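RavA (Legionella pneumophila str. Paris, PDB 6WO6) is a Legionella effector linked to cell invasion, probably delivered into the host cell, but with a molecular activity that is not established. Local coordinates at residues R175-L180 against N208-K213; Q188-R193 against K238-E243. The protein carries 2 engineered substitutions. All coordinates share one frame; numbering follows the deposited sequence.

Contact 1: residues R175-L180 against N208-K213; sequences RDIERL and NVINDK
Ile177 lays its CG2 methyl against Val209 on the loop ahead of helix 214-224. The closest pair is Ile177 CG2 and Val209 CG1, 3.7 Å apart. The same Ile177 methyl also meets Ile210, with its CG2 4.3 Å from Ile210 CG2. One methyl of the helix therefore touches two consecutive residues of the loop.

The CG2 branch of Ile177 lies anti to the backbone N. Its CG1 branch takes the place beside that N (chi1 -72°). This split leaves CG2 as the branch that touches Val209 and Ile210. Val209 answers with CG1, which sits between its own backbone N and carbonyl carbon (chi1 64°). The side chains of Ile177 and Val209 run past each other in opposite directions. Ile210 adds less area than Val209. No hydrogen bond joins the two segments, and the contact is purely apolar.

Ile177 and Ile210 are buried, while Val209 lies at the exposed margin. Phe207 and Phe189 also pack on Ile177, and Leu182 packs on Ile210. Arg175 NE makes a salt bridge to Asp176 OD1 at 3.5 Å, and Glu178 pairs with Arg174.

The loop side has a compact backbone. A 3-10 segment that starts before Asn208 ends at Ile210. A type II beta turn follows from Ile210 to Lys213, closed by Lys213 N to Ile210 O at 2.9 Å. Asp212 supplies the positive phi of this turn (63°). Lys213 then stands at the N-cap of helix 214-224. The contact is small plain packing in an all-helical fold, where a loop between two helices rests on the side of helix 162-181.

Contact 2: residues Q188-R193 against K238-E243; sequences QFFSSR and KGFCAE
Phe240 holds CG between its own backbone N and carbonyl carbon (chi1 68°), while Phe190 places CG anti to its carbonyl carbon (chi1 -58°). These torsions bring the far ends of the two rings together. Phe190 CE2 lies 3.9 Å from Phe240 CE2. The same Phe190 atom is 4.1 Å from Phe240 CZ, so a single corner of the Phe190 ring rests against two neighbouring carbons of Phe240.

The two side chains cross at about a right angle. Phe190 CE2 reaches the edge of Phe240, near the plane of that ring. Phe189 adds a second, looser touch, with its CE2 4.4 Å from Phe240 CZ. Phe189 and Phe190 also pack on each other. Phe189 CD2 stands over the centre of one face of Phe190, 3.8 Å above its plane. In return, Phe190 CD1 meets Phe189 at its edge, in its plane. Three aromatic side chains thus form one cluster, and all three are buried. No hydrogen bond crosses between the segments, and the backbones stay well apart, with the CA atoms of Phe190 and Phe240 11.7 Å from each other.

Lys236 NZ hydrogen-bonds to the carbonyl O of Phe190. Lys238 NZ makes a salt bridge to Glu243 OE1 at 3.5 Å, spanning the end of its helix.

Phe240 is the last residue of helix 230-240, and Cys241 leaves helical geometry. The Phe240 ring stacks with Phe207 and packs on Ile197, Cys200 and Ile201 of helix 197-202. Phe190 fits against Val233 and Ile237 of helix 230-240. Phe189 packs on Asp176 and Leu180 of helix 162-181. The cluster thus joins helix 188-191 to the end of helix 230-240, with helices 162-181 and 197-202 packing around it.

Overall arrangement
Past the N-terminal helices, the chain reaches helix 162-181, whose late part forms one side of contact 1. The short helix 188-191 follows and starts contact 2. The chain then passes helix 197-202 and returns in the loop 208-213, closing contact 1 over 27 intervening residues. Helix 214-224 leads on to helix 230-240, whose end closes contact 2 over 44. The segments alternate, so the two loops cross rather than nest. Their centres lie about 12 Å apart, and they touch where Leu180 meets the backbone of Gln188. Together they hold the loop ahead of helix 214-224 and the end of helix 230-240 against the pair of helices 162-181 and 188-191.

Contact 1: residues R175-L180 against N208-K213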
loop_
_atom_site.group_PDB
_atom_site.type_symbol
_atom_site.label_atom_id
_atom_site.label_comp_id
_atom_site.label_asym_id
_atom_site.label_seq_id
_atom_site.Cartn_x
_atom_site.Cartn_y
_atom_site.Cartn_z
ATOM N N ARG A 175 4.513 -7.189 2.639
ATOM C CA ARG A 175 5.398 -8.317 2.912
ATOM C C ARG A 175 5.449 -9.281 1.732
ATOM O O ARG A 175 6.524 -9.775 1.368
ATOM C CB ARG A 175 4.937 -9.042 4.177
ATOM C CG ARG A 175 5.693 -10.322 4.486
ATOM C CD ARG A 175 4.959 -11.151 5.529
ATOM N NE ARG A 175 3.604 -11.488 5.098
ATOM C CZ ARG A 175 2.789 -12.310 5.754
ATOM N NH1 ARG A 175 1.574 -12.557 5.283
ATOM N NH2 ARG A 175 3.189 -12.890 6.878
ATOM N N ASP A 176 4.295 -9.558 1.118
ATOM C CA ASP A 176 4.279 -10.519 0.020
ATOM C C ASP A 176 4.847 -9.929 -1.265
ATOM O O ASP A 176 5.427 -10.663 -2.072
ATOM C CB ASP A 176 2.863 -11.044 -0.204
ATOM C CG ASP A 176 2.480 -12.116 0.798
ATOM O OD1 ASP A 176 3.299 -12.411 1.696
ATOM O OD2 ASP A 176 1.366 -12.668 0.684
ATOM N N ILE A 177 4.756 -8.621 -1.425
ATOM C CA ILE A 177 5.320 -8.002 -2.649
ATOM C C ILE A 177 6.838 -8.026 -2.551
ATOM O O ILE A 177 7.474 -8.029 -3.578
ATOM C CB ILE A 177 4.826 -6.562 -2.805
ATOM C CG1 ILE A 177 3.361 -6.517 -3.213
ATOM C CG2 ILE A 177 5.687 -5.830 -3.801
ATOM C CD1 ILE A 177 2.906 -5.154 -3.576
ATOM N N GLU A 178 7.376 -8.041 -1.344
ATOM C CA GLU A 178 8.839 -7.983 -1.153
ATOM C C GLU A 178 9.422 -9.385 -1.123
ATOM O O GLU A 178 10.457 -9.605 -1.739
ATOM C CB GLU A 178 9.134 -7.438 0.233
ATOM C CG GLU A 178 9.266 -5.938 0.298
ATOM C CD GLU A 178 9.637 -5.449 1.688
ATOM O OE1 GLU A 178 9.513 -6.240 2.647
ATOM O OE2 GLU A 178 10.063 -4.290 1.804
ATOM N N ARG A 179 8.794 -10.289 -0.385
ATOM C CA ARG A 179 9.399 -11.614 -0.292
ATOM C C ARG A 179 9.066 -12.505 -1.485
ATOM O O ARG A 179 9.879 -13.360 -1.856
ATOM C CB ARG A 179 8.964 -12.300 1.005
ATOM N N LEU A 180 7.897 -12.329 -2.102
ATOM C CA LEU A 180 7.439 -13.234 -3.148
ATOM C C LEU A 180 7.505 -12.615 -4.538
ATOM O O LEU A 180 8.204 -13.140 -5.410
ATOM C CB LEU A 180 6.014 -13.706 -2.840
ATOM C CG LEU A 180 5.842 -14.477 -1.531
ATOM C CD1 LEU A 180 4.469 -15.140 -1.472
ATOM C CD2 LEU A 180 6.958 -15.500 -1.359
ATOM N N ASN A 208 3.674 0.178 -6.670
ATOM C CA ASN A 208 4.572 1.148 -7.291
ATOM C C ASN A 208 6.040 0.814 -7.057
ATOM O O ASN A 208 6.907 1.370 -7.740
ATOM C CB ASN A 208 4.271 2.553 -6.763
ATOM C CG ASN A 208 2.944 3.096 -7.263
ATOM O OD1 ASN A 208 2.260 2.457 -8.063
ATOM N ND2 ASN A 208 2.572 4.279 -6.784
ATOM N N VAL A 209 6.337 -0.081 -6.112
ATOM C CA VAL A 209 7.720 -0.461 -5.858
ATOM C C VAL A 209 8.278 -1.303 -7.003
ATOM O O VAL A 209 9.494 -1.321 -7.227
ATOM C CB VAL A 209 7.825 -1.192 -4.503
ATOM C CG1 VAL A 209 7.043 -2.498 -4.529
ATOM C CG2 VAL A 209 9.276 -1.438 -4.127
ATOM N N ILE A 210 7.418 -1.998 -7.759
ATOM C CA ILE A 210 7.919 -2.851 -8.837
ATOM C C ILE A 210 8.180 -2.085 -10.121
ATOM O O ILE A 210 8.558 -2.700 -11.128
ATOM C CB ILE A 210 6.963 -4.017 -9.168
ATOM C CG1 ILE A 210 5.713 -3.508 -9.887
ATOM C CG2 ILE A 210 6.606 -4.799 -7.913
ATOM C CD1 ILE A 210 4.721 -4.594 -10.237
ATOM N N ASN A 211 7.997 -0.764 -10.119
ATOM C CA ASN A 211 8.199 0.024 -11.328
ATOM C C ASN A 211 9.624 -0.125 -11.844
ATOM O O ASN A 211 10.588 -0.137 -11.073
ATOM C CB ASN A 211 7.882 1.496 -11.061
ATOM C CG ASN A 211 6.406 1.811 -11.214
ATOM O OD1 ASN A 211 5.720 2.118 -10.240
ATOM N ND2 ASN A 211 5.911 1.740 -12.444
ATOM N N ASP A 212 9.743 -0.254 -13.167
ATOM C CA ASP A 212 11.007 -0.487 -13.863
ATOM C C ASP A 212 11.654 -1.810 -13.465
ATOM O O ASP A 212 12.842 -2.028 -13.720
ATOM C CB ASP A 212 11.982 0.677 -13.649
ATOM C CG ASP A 212 11.412 2.002 -14.116
ATOM O OD1 ASP A 212 10.575 1.998 -15.044
ATOM O OD2 ASP A 212 11.802 3.048 -13.555
ATOM N N LYS A 213 10.887 -2.704 -12.838
ATOM C CA LYS A 213 11.330 -4.065 -12.561
ATOM C C LYS A 213 10.392 -5.100 -13.164
ATOM O O LYS A 213 10.540 -6.296 -12.883
ATOM C CB LYS A 213 11.463 -4.301 -11.051
ATOM C CG LYS A 213 12.599 -3.533 -10.396
ATOM C CD LYS A 213 12.864 -4.026 -8.983
ATOM C CE LYS A 213 14.029 -3.280 -8.341
ATOM N NZ LYS A 213 14.381 -3.834 -6.999
#

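Contact 2: residues Q188-R193 against K238-E243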
loop_
_atom_site.group_PDB
_atom_site.type_symbol
_atom_site.label_atom_id
_atom_site.label_comp_id
_atom_site.label_asym_id
_atom_site.label_seq_id
_atom_site.Cartn_x
_atom_site.Cartn_y
_atom_site.Cartn_z
ATOM N N GLN A 188 4.435 -17.604 -6.510
ATOM C CA GLN A 188 3.893 -17.904 -5.190
ATOM C C GLN A 188 3.136 -16.718 -4.607
ATOM O O GLN A 188 2.266 -16.904 -3.751
ATOM C CB GLN A 188 5.016 -18.345 -4.254
ATOM C CG GLN A 188 5.659 -19.667 -4.663
ATOM C CD GLN A 188 6.894 -19.994 -3.852
ATOM O OE1 GLN A 188 7.469 -19.123 -3.195
ATOM N NE2 GLN A 188 7.312 -21.254 -3.893
ATOM N N PHE A 189 3.450 -15.499 -5.052
ATOM C CA PHE A 189 2.651 -14.341 -4.663
ATOM C C PHE A 189 1.187 -14.548 -5.023
ATOM O O PHE A 189 0.288 -14.150 -4.274
ATOM C CB PHE A 189 3.193 -13.077 -5.337
ATOM C CG PHE A 189 2.429 -11.828 -4.994
ATOM C CD1 PHE A 189 2.760 -11.086 -3.870
ATOM C CD2 PHE A 189 1.376 -11.397 -5.789
ATOM C CE1 PHE A 189 2.059 -9.939 -3.546
ATOM C CE2 PHE A 189 0.669 -10.250 -5.465
ATOM C CZ PHE A 189 1.013 -9.522 -4.344
ATOM N N PHE A 190 0.932 -15.182 -6.166
ATOM C CA PHE A 190 -0.424 -15.403 -6.649
ATOM C C PHE A 190 -1.005 -16.731 -6.190
ATOM O O PHE A 190 -2.221 -16.827 -5.983
ATOM C CB PHE A 190 -0.448 -15.333 -8.178
ATOM C CG PHE A 190 0.050 -14.029 -8.731
ATOM C CD1 PHE A 190 1.406 -13.806 -8.909
ATOM C CD2 PHE A 190 -0.838 -13.023 -9.070
ATOM C CE1 PHE A 190 1.867 -12.599 -9.415
ATOM C CE2 PHE A 190 -0.383 -11.817 -9.578
ATOM C CZ PHE A 190 0.971 -11.606 -9.750
ATOM N N SER A 191 -0.174 -17.758 -6.030
ATOM C CA SER A 191 -0.660 -19.068 -5.620
ATOM C C SER A 191 -0.757 -19.228 -4.107
ATOM O O SER A 191 -1.104 -20.317 -3.638
ATOM C CB SER A 191 0.235 -20.173 -6.194
ATOM O OG SER A 191 1.570 -20.042 -5.736
ATOM N N SER A 192 -0.464 -18.183 -3.337
ATOM C CA SER A 192 -0.520 -18.282 -1.886
ATOM C C SER A 192 -1.958 -18.443 -1.407
ATOM O O SER A 192 -2.899 -17.899 -1.990
ATOM C CB SER A 192 0.109 -17.046 -1.238
ATOM O OG SER A 192 -0.033 -17.067 0.173
ATOM N N ARG A 193 -2.121 -19.212 -0.328
ATOM C CA ARG A 193 -3.441 -19.362 0.273
ATOM C C ARG A 193 -3.948 -18.043 0.841
ATOM O O ARG A 193 -5.162 -17.823 0.909
ATOM C CB ARG A 193 -3.403 -20.433 1.363
ATOM N N LYS A 238 -4.492 -8.465 -14.154
ATOM C CA LYS A 238 -5.516 -7.608 -14.745
ATOM C C LYS A 238 -6.568 -7.193 -13.726
ATOM O O LYS A 238 -7.288 -6.215 -13.952
ATOM C CB LYS A 238 -6.174 -8.307 -15.939
ATOM C CG LYS A 238 -5.486 -8.019 -17.268
ATOM C CD LYS A 238 -4.999 -9.293 -17.936
ATOM C CE LYS A 238 -5.971 -9.788 -19.000
ATOM N NZ LYS A 238 -6.005 -8.892 -20.193
ATOM N N GLY A 239 -6.668 -7.908 -12.614
ATOM C CA GLY A 239 -7.592 -7.547 -11.564
ATOM C C GLY A 239 -7.139 -6.368 -10.728
ATOM O O GLY A 239 -7.944 -5.483 -10.424
ATOM N N PHE A 240 -5.865 -6.335 -10.326
ATOM C CA PHE A 240 -5.383 -5.215 -9.520
ATOM C C PHE A 240 -4.421 -4.291 -10.266
ATOM O O PHE A 240 -3.845 -3.389 -9.647
ATOM C CB PHE A 240 -4.749 -5.712 -8.211
ATOM C CG PHE A 240 -3.462 -6.472 -8.387
ATOM C CD1 PHE A 240 -2.250 -5.807 -8.474
ATOM C CD2 PHE A 240 -3.463 -7.857 -8.423
ATOM C CE1 PHE A 240 -1.067 -6.505 -8.629
ATOM C CE2 PHE A 240 -2.280 -8.561 -8.572
ATOM C CZ PHE A 240 -1.080 -7.882 -8.671
ATOM N N CYS A 241 -4.236 -4.477 -11.571
ATOM C CA CYS A 241 -3.430 -3.565 -12.371
ATOM C C CYS A 241 -4.229 -3.096 -13.579
ATOM O O CYS A 241 -5.221 -3.713 -13.973
ATOM C CB CYS A 241 -2.121 -4.210 -12.854
ATOM S SG CYS A 241 -0.866 -4.430 -11.586
ATOM N N ALA A 242 -3.778 -1.990 -14.164
ATOM C CA ALA A 242 -4.354 -1.525 -15.418
ATOM C C ALA A 242 -4.032 -2.506 -16.538
ATOM O O ALA A 242 -2.959 -3.117 -16.563
ATOM C CB ALA A 242 -3.825 -0.135 -15.765
ATOM N N GLU A 243 -4.975 -2.663 -17.467
ATOM C CA GLU A 243 -4.764 -3.570 -18.590
ATOM C C GLU A 243 -3.619 -3.113 -19.483
ATOM O O GLU A 243 -3.010 -3.942 -20.170
ATOM C CB GLU A 243 -6.060 -3.705 -19.394
ATOM C CG GLU A 243 -6.029 -4.775 -20.474
ATOM C CD GLU A 243 -7.394 -5.016 -21.085
ATOM O OE1 GLU A 243 -7.654 -6.151 -21.540
ATOM O OE2 GLU A 243 -8.211 -4.071 -21.103
#